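Local coordinates for protein RAP1B (Serratia marcescens, PDB 4AX2) that probably acts as an immunity protein that protects the bacterium against a cognate amidase toxin delivered by its own type VI secretion system, at residues 36-41 against 122-127; 42-47 against 84-89; 48-51 against 55-58. All coordinates share one frame; numbering follows the deposited sequence.

Contact 1 of 3, residues 36-41 against 122-127. With EDO (1,2-ethanediol), chain E.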
# COMPACT_ATOMS: atom_id res chain seq x y z
N VAL A 36 -10.68 -3.02 4.20
CA VAL A 36 -10.89 -3.34 2.78
C VAL A 36 -11.11 -2.09 1.95
O VAL A 36 -10.61 -1.99 0.83
CB VAL A 36 -12.06 -4.30 2.56
CG1 VAL A 36 -12.18 -4.66 1.07
CG2 VAL A 36 -11.87 -5.55 3.42
N VAL A 37 -11.85 -1.13 2.49
CA VAL A 37 -12.07 0.14 1.82
C VAL A 37 -10.73 0.83 1.58
O VAL A 37 -10.51 1.41 0.52
CB VAL A 37 -13.00 1.05 2.63
CG1 VAL A 37 -13.08 2.42 1.98
CG2 VAL A 37 -14.39 0.41 2.79
N LYS A 38 -9.85 0.79 2.58
CA LYS A 38 -8.51 1.42 2.43
C LYS A 38 -7.68 0.73 1.36
O LYS A 38 -6.97 1.40 0.62
CB LYS A 38 -7.75 1.48 3.76
CG LYS A 38 -8.48 2.28 4.83
CD LYS A 38 -7.54 3.02 5.77
CE LYS A 38 -6.66 2.11 6.62
NZ LYS A 38 -5.60 2.84 7.41
N GLU A 39 -7.78 -0.60 1.26
CA GLU A 39 -7.09 -1.33 0.20
C GLU A 39 -7.60 -0.88 -1.16
O GLU A 39 -6.81 -0.74 -2.11
CB GLU A 39 -7.30 -2.84 0.31
CG GLU A 39 -6.96 -3.46 1.66
CD GLU A 39 -5.52 -3.25 2.08
OE1 GLU A 39 -4.65 -3.91 1.47
OE2 GLU A 39 -5.29 -2.50 3.04
N LEU A 40 -8.92 -0.69 -1.28
CA LEU A 40 -9.49 -0.22 -2.54
C LEU A 40 -8.93 1.17 -2.86
O LEU A 40 -8.48 1.43 -3.98
CB LEU A 40 -11.02 -0.17 -2.45
CG LEU A 40 -11.80 0.33 -3.67
CD1 LEU A 40 -13.22 -0.21 -3.63
CD2 LEU A 40 -11.83 1.86 -3.75
N ALA A 41 -8.96 2.05 -1.86
CA ALA A 41 -8.50 3.43 -2.04
C ALA A 41 -7.03 3.50 -2.45
O ALA A 41 -6.68 4.22 -3.38
CB ALA A 41 -8.74 4.26 -0.77
N LYS A 122 -11.57 7.63 8.74
CA LYS A 122 -12.94 8.05 9.05
C LYS A 122 -13.91 7.64 7.93
O LYS A 122 -14.94 7.02 8.19
CB LYS A 122 -12.98 9.57 9.27
CG LYS A 122 -14.35 10.15 9.61
CD LYS A 122 -14.24 11.58 10.13
CE LYS A 122 -15.61 12.16 10.47
NZ LYS A 122 -15.53 13.54 11.05
N LEU A 123 -13.56 7.96 6.69
CA LEU A 123 -14.43 7.63 5.54
C LEU A 123 -14.63 6.14 5.37
O LEU A 123 -15.73 5.70 5.04
CB LEU A 123 -13.91 8.26 4.25
CG LEU A 123 -14.71 8.06 2.95
CD1 LEU A 123 -16.09 8.71 3.05
CD2 LEU A 123 -13.92 8.64 1.79
N SER A 124 -13.57 5.35 5.61
CA SER A 124 -13.59 3.90 5.45
C SER A 124 -14.65 3.20 6.33
O SER A 124 -15.16 2.12 5.99
CB SER A 124 -12.20 3.30 5.73
OG SER A 124 -11.87 3.28 7.11
N ARG A 125 -14.96 3.82 7.47
CA ARG A 125 -15.96 3.31 8.38
C ARG A 125 -17.36 3.73 7.94
O ARG A 125 -18.30 2.96 8.05
CB ARG A 125 -15.67 3.79 9.79
CG ARG A 125 -14.41 3.15 10.35
CD ARG A 125 -13.85 3.90 11.54
NE ARG A 125 -12.49 3.43 11.81
CZ ARG A 125 -12.18 2.32 12.48
NH1 ARG A 125 -13.12 1.54 13.01
NH2 ARG A 125 -10.89 2.00 12.64
N GLN A 126 -17.47 4.94 7.39
CA GLN A 126 -18.76 5.49 6.95
C GLN A 126 -19.36 4.76 5.75
O GLN A 126 -20.59 4.70 5.62
CB GLN A 126 -18.60 6.98 6.60
CG GLN A 126 -18.16 7.83 7.78
CD GLN A 126 -17.95 9.28 7.42
OE1 GLN A 126 -17.47 9.59 6.32
NE2 GLN A 126 -18.28 10.18 8.34
N LEU A 127 -18.52 4.19 4.89
CA LEU A 127 -18.97 3.60 3.62
C LEU A 127 -19.34 2.12 3.69
O LEU A 127 -19.56 1.48 2.64
CB LEU A 127 -17.90 3.82 2.55
CG LEU A 127 -17.60 5.30 2.22
CD1 LEU A 127 -16.55 5.41 1.14
CD2 LEU A 127 -18.88 6.06 1.84
C1 EDO E . -11.83 0.39 16.30
O1 EDO E . -13.17 0.28 15.83
C2 EDO E . -11.12 -0.94 16.04
O2 EDO E . -10.33 -0.81 14.87

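Contact 2 of 3, residues 42-47 against 84-89. With EDO (1,2-ethanediol), chain G.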
# COMPACT_ATOMS: atom_id res chain seq x y z
N LEU A 42 -6.18 2.74 -1.77
CA LEU A 42 -4.74 2.68 -2.12
C LEU A 42 -4.55 2.17 -3.56
O LEU A 42 -3.83 2.78 -4.35
CB LEU A 42 -4.03 1.76 -1.11
CG LEU A 42 -2.55 1.48 -1.37
CD1 LEU A 42 -1.74 2.76 -1.56
CD2 LEU A 42 -1.97 0.64 -0.25
N SER A 43 -5.19 1.04 -3.88
CA SER A 43 -5.03 0.44 -5.20
C SER A 43 -5.47 1.40 -6.31
O SER A 43 -4.80 1.54 -7.32
CB SER A 43 -5.82 -0.88 -5.30
OG SER A 43 -5.40 -1.82 -4.33
N ARG A 44 -6.60 2.06 -6.11
CA ARG A 44 -7.07 3.03 -7.11
C ARG A 44 -6.20 4.27 -7.19
O ARG A 44 -5.96 4.78 -8.27
CB ARG A 44 -8.54 3.39 -6.85
CG ARG A 44 -9.11 4.28 -7.95
CD ARG A 44 -10.59 4.48 -7.81
NE ARG A 44 -11.33 3.24 -7.97
CZ ARG A 44 -12.55 3.02 -7.48
NH1 ARG A 44 -13.18 3.98 -6.78
NH2 ARG A 44 -13.14 1.86 -7.70
N CYS A 45 -5.66 4.73 -6.07
CA CYS A 45 -4.71 5.84 -6.08
C CYS A 45 -3.52 5.45 -6.95
O CYS A 45 -3.09 6.21 -7.83
CB CYS A 45 -4.28 6.18 -4.65
SG CYS A 45 -3.23 7.63 -4.50
N LEU A 46 -3.01 4.23 -6.74
CA LEU A 46 -1.86 3.74 -7.50
C LEU A 46 -2.20 3.65 -9.00
O LEU A 46 -1.38 4.03 -9.82
CB LEU A 46 -1.40 2.39 -6.97
CG LEU A 46 -0.82 2.43 -5.55
CD1 LEU A 46 -0.60 1.01 -4.99
CD2 LEU A 46 0.48 3.22 -5.56
N ALA A 47 -3.40 3.17 -9.33
CA ALA A 47 -3.88 3.17 -10.73
C ALA A 47 -3.89 4.56 -11.35
O ALA A 47 -3.50 4.73 -12.51
CB ALA A 47 -5.27 2.55 -10.81
N VAL A 84 -12.99 11.54 -4.70
CA VAL A 84 -12.70 12.91 -4.27
C VAL A 84 -11.54 12.93 -3.24
O VAL A 84 -10.62 13.75 -3.34
CB VAL A 84 -13.95 13.61 -3.72
CG1 VAL A 84 -13.57 14.90 -3.01
CG2 VAL A 84 -14.97 13.91 -4.84
N LEU A 85 -11.58 12.03 -2.26
CA LEU A 85 -10.49 11.96 -1.26
C LEU A 85 -9.14 11.62 -1.91
O LEU A 85 -8.14 12.29 -1.64
CB LEU A 85 -10.86 10.99 -0.14
CG LEU A 85 -9.85 10.96 1.02
CD1 LEU A 85 -9.72 12.35 1.65
CD2 LEU A 85 -10.29 9.90 2.02
N ILE A 86 -9.12 10.65 -2.83
CA ILE A 86 -7.89 10.33 -3.57
C ILE A 86 -7.36 11.59 -4.24
O ILE A 86 -6.17 11.90 -4.19
CB ILE A 86 -8.12 9.23 -4.64
CG1 ILE A 86 -8.39 7.87 -3.97
CG2 ILE A 86 -6.93 9.16 -5.60
CD1 ILE A 86 -8.94 6.79 -4.90
N ASP A 87 -8.28 12.35 -4.86
CA ASP A 87 -7.90 13.55 -5.59
C ASP A 87 -7.26 14.60 -4.68
O ASP A 87 -6.45 15.38 -5.14
CB ASP A 87 -9.10 14.14 -6.35
CG ASP A 87 -9.51 13.30 -7.54
OD1 ASP A 87 -8.69 12.45 -7.96
OD2 ASP A 87 -10.64 13.50 -8.07
N LYS A 88 -7.61 14.60 -3.40
CA LYS A 88 -7.02 15.54 -2.44
C LYS A 88 -5.59 15.14 -2.01
O LYS A 88 -4.87 15.98 -1.44
CB LYS A 88 -7.96 15.73 -1.24
CG LYS A 88 -9.28 16.40 -1.65
CD LYS A 88 -10.22 16.62 -0.47
CE LYS A 88 -11.59 17.14 -0.91
NZ LYS A 88 -12.59 17.06 0.19
N TYR A 89 -5.17 13.91 -2.33
CA TYR A 89 -3.83 13.40 -1.96
C TYR A 89 -2.87 13.17 -3.13
O TYR A 89 -1.67 13.48 -3.03
CB TYR A 89 -3.98 12.10 -1.15
CG TYR A 89 -4.38 12.39 0.27
CD1 TYR A 89 -5.69 12.68 0.59
CD2 TYR A 89 -3.44 12.40 1.29
CE1 TYR A 89 -6.06 12.99 1.90
CE2 TYR A 89 -3.80 12.69 2.60
CZ TYR A 89 -5.11 13.00 2.90
OH TYR A 89 -5.51 13.29 4.19
C1 EDO G . -2.59 13.69 5.67
O1 EDO G . -3.95 14.07 5.72
C2 EDO G . -2.37 12.59 6.66
O2 EDO G . -0.99 12.51 6.94

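Contact 3 of 3, residues 48-51 against 55-58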
# COMPACT_ATOMS: atom_id res chain seq x y z
N GLN A 48 -4.31 5.56 -10.58
CA GLN A 48 -4.46 6.92 -11.10
C GLN A 48 -3.15 7.67 -11.25
O GLN A 48 -3.03 8.53 -12.12
CB GLN A 48 -5.45 7.73 -10.24
CG GLN A 48 -6.87 7.21 -10.34
CD GLN A 48 -7.86 7.97 -9.48
OE1 GLN A 48 -7.53 9.04 -8.96
NE2 GLN A 48 -9.08 7.44 -9.35
N VAL A 49 -2.15 7.33 -10.45
CA VAL A 49 -0.85 8.02 -10.53
C VAL A 49 0.15 7.36 -11.46
O VAL A 49 1.27 7.85 -11.61
CB VAL A 49 -0.23 8.22 -9.14
CG1 VAL A 49 -1.17 9.02 -8.25
CG2 VAL A 49 0.17 6.89 -8.51
N SER A 50 -0.25 6.26 -12.08
CA SER A 50 0.60 5.55 -13.02
C SER A 50 -0.03 5.76 -14.40
O SER A 50 -1.03 6.46 -14.53
CB SER A 50 0.74 4.06 -12.63
OG SER A 50 -0.50 3.46 -12.38
N ASP A 51 0.55 5.18 -15.42
CA ASP A 51 0.11 5.48 -16.81
C ASP A 51 -1.22 4.77 -17.06
O ASP A 51 -1.23 3.55 -17.06
CB ASP A 51 1.14 4.95 -17.80
CG ASP A 51 2.07 6.00 -18.35
OD1 ASP A 51 2.95 6.50 -17.60
OD2 ASP A 51 1.96 6.30 -19.56
N ALA A 55 0.06 -1.52 -18.26
CA ALA A 55 -0.39 -2.76 -17.64
C ALA A 55 -0.49 -2.62 -16.13
O ALA A 55 -1.43 -3.14 -15.52
CB ALA A 55 0.53 -3.92 -17.99
N PHE A 56 0.47 -1.93 -15.52
CA PHE A 56 0.41 -1.75 -14.06
C PHE A 56 -0.84 -1.00 -13.63
O PHE A 56 -1.55 -1.46 -12.76
CB PHE A 56 1.64 -1.03 -13.46
CG PHE A 56 1.45 -0.74 -12.00
CD1 PHE A 56 1.54 -1.77 -11.07
CD2 PHE A 56 1.08 0.53 -11.57
CE1 PHE A 56 1.30 -1.53 -9.72
CE2 PHE A 56 0.83 0.77 -10.23
CZ PHE A 56 0.94 -0.27 -9.30
N SER A 57 -1.08 0.18 -14.21
CA SER A 57 -2.26 0.97 -13.87
C SER A 57 -3.54 0.14 -13.99
O SER A 57 -4.42 0.21 -13.13
CB SER A 57 -2.34 2.25 -14.72
OG SER A 57 -3.50 3.03 -14.40
N LEU A 58 -3.64 -0.64 -15.06
CA LEU A 58 -4.83 -1.46 -15.28
C LEU A 58 -4.97 -2.54 -14.21
O LEU A 58 -6.07 -2.82 -13.71
CB LEU A 58 -4.80 -2.08 -16.69
CG LEU A 58 -5.97 -2.98 -17.10
CD1 LEU A 58 -7.31 -2.23 -17.03
CD2 LEU A 58 -5.74 -3.53 -18.51

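Contact 1 of 3, residues 36-41 against 122-127
Ser124 of helix 118-126 meets Val37 of helix 33-49, while Leu123 just before it packs on Ile82 and Leu85 of helix 75-89. The small serine allows the two backbones to come close, with Val37 CA and Ser124 CA 5.4 Å apart. Val37 brings both branches to bear. CG1, anti to the backbone N (chi1 174°), lies 3.8 Å from Ser124 CA, and CG2 approaches Ser124 O at 3.7 Å. That carbonyl oxygen is buried and has no hydrogen-bonding partner in the model, probably at some electrostatic cost set against the apolar packing. The two CB atoms, Val37 CB and Ser124 CB, stand 3.9 Å apart, so the serine methylene behaves here as a small apolar surface. Its hydroxyl is taken up within its own helix, where OG bonds the carbonyl oxygen of Asp121. Beside it passes the aliphatic stem of Lys38, with Lys38 CG 4.0 Å from Ser124 CB. A bend at chi2 and chi3 then carries the lysine amine on to the carbonyl oxygen of Tyr115. Arg125, next in sequence, points away from helix 33-49. Its NH1 makes a weak, strongly bent hydrogen bond (3.1 Å, 127°) to O1 of an ethanediol probably left from crystallisation, which Asp133 also holds. At Leu127 the chain leaves helical geometry. Its buried side chain packs on Ile82, and its backbone bonds with Asp74 to tie the helix end to the chain ahead of helix 75-89. A valine set against a serine, with the stem of a lysine alongside, is helix-helix packing through a small residue, here within the all-helical fold of the type VI amidase immunity family.

Contact 2 of 3, residues 42-47 against 84-89
The Arg44 guanidinium is gripped on both amino groups, NH2 by Asn65 OD1 and NH1 by Asn83 OD1, and the aliphatic stem behind it rests on Ile86. This is helix-helix packing in the core of the all-helical immunity-protein fold, where helix 33-49 lies beside helix 75-89 and their backbones come within 6.0 Å (Cys45 CA to Ile86 CA). Arginine suits this partly exposed place, where the core gives way to its polar border, because its methylenes can lie on hydrocarbon while its charged end reaches the amide oxygens of Asn65 and Asn83. With CG anti to the backbone N (chi1 -174°), the stem runs across the isoleucine at about a right angle, and Ile86 CD1 touches Arg44 CB at 3.9 Å and Arg44 CG at 4.0 Å.

Ile86 is the residue that bridges the two neighbours on helix 33-49. Its long branch, nearly extended at chi2 (167°), carries CD1 to Arg44, while its short branch lays CG2 over Cys45, 4.0 Å from Cys45 CA. A beta-branched residue suits this place because it offers two separate hydrocarbon arms from one position. Leu114 of helix 107-116 packs on Ile86 and Cys45 alike, so three helices converge here.

Cysteine is small enough to let the backbones approach, and its sulfur does more than pack: it forms the disulfide with Cys111, a covalent tie between helices 33-49 and 107-116. Tyr89 sets out toward helix 33-49, but its ring leads away and touches Ser117, and an ethanediol lies near the ring edge in doubtful, overly close contact with OH. At the disulfide itself, Cys45 CB sits 4.1 Å from Ile86 CG2, and the sulfur, Cys45 SG, stands 4.2 Å from the same methyl.

Contact 3 of 3, residues 48-51 against 55-58
Ser50 is packed tightly between Phe56 and Ser57, whereas Asp51 beside it turns its carboxylate outward. The hydroxyl of Ser50 comes to the edge of the Phe56 ring, near the ring plane, with OG 3.4 Å from Phe56 CD2. Ser50 CB follows in the plane at 3.7 Å from the same CD2, so the side chain meets the ring's rim. The same ring stacks on Phe56 of the second subunit, which makes this buried aromatic part of the subunit interface as well. Ser50 OG also lies 3.2 Å from Ser57 CB, a contact without a hydrogen bond. A chi1 of 49° sets the hydroxyl between the backbone N and the carbonyl carbon, where it bonds Leu46 O one turn back.

The two helices, 33-49 and 55-67, form a helical hairpin, and this is its turn. Ser57 OG, anti to its own backbone N, reaches Ala47 O on the first helix, so small hydroxyls from both sides serve carbonyl groups near the end of that helix.

On the outer side, exposed Asp51 sends its carboxylate away from helix 55-67 and makes a salt bridge with Lys54 of the second subunit.

How the contacts relate
All three contacts draw on successive parts of helix 33-49, so that one helix meets helix 118-126 in contact 1, helix 75-89 in contact 2 and helix 55-67 in contact 3. Contacts 1 and 2 lie in the core, their centres each about 8 Å from the centre of the chain, and they adjoin: Leu123 packs on Leu85, and Ala41 on Ile86. Their touches are mostly hydrocarbon, apart from one buried carbonyl oxygen in contact 1. Contact 3, its centre about 14 Å from that of the chain, is a local turn richer in hydroxyls. It joins contact 2 through a probable Ser57 OG to Ala47 O hydrogen bond and through Gln48 on Ile86. All three have residues that reach the second subunit.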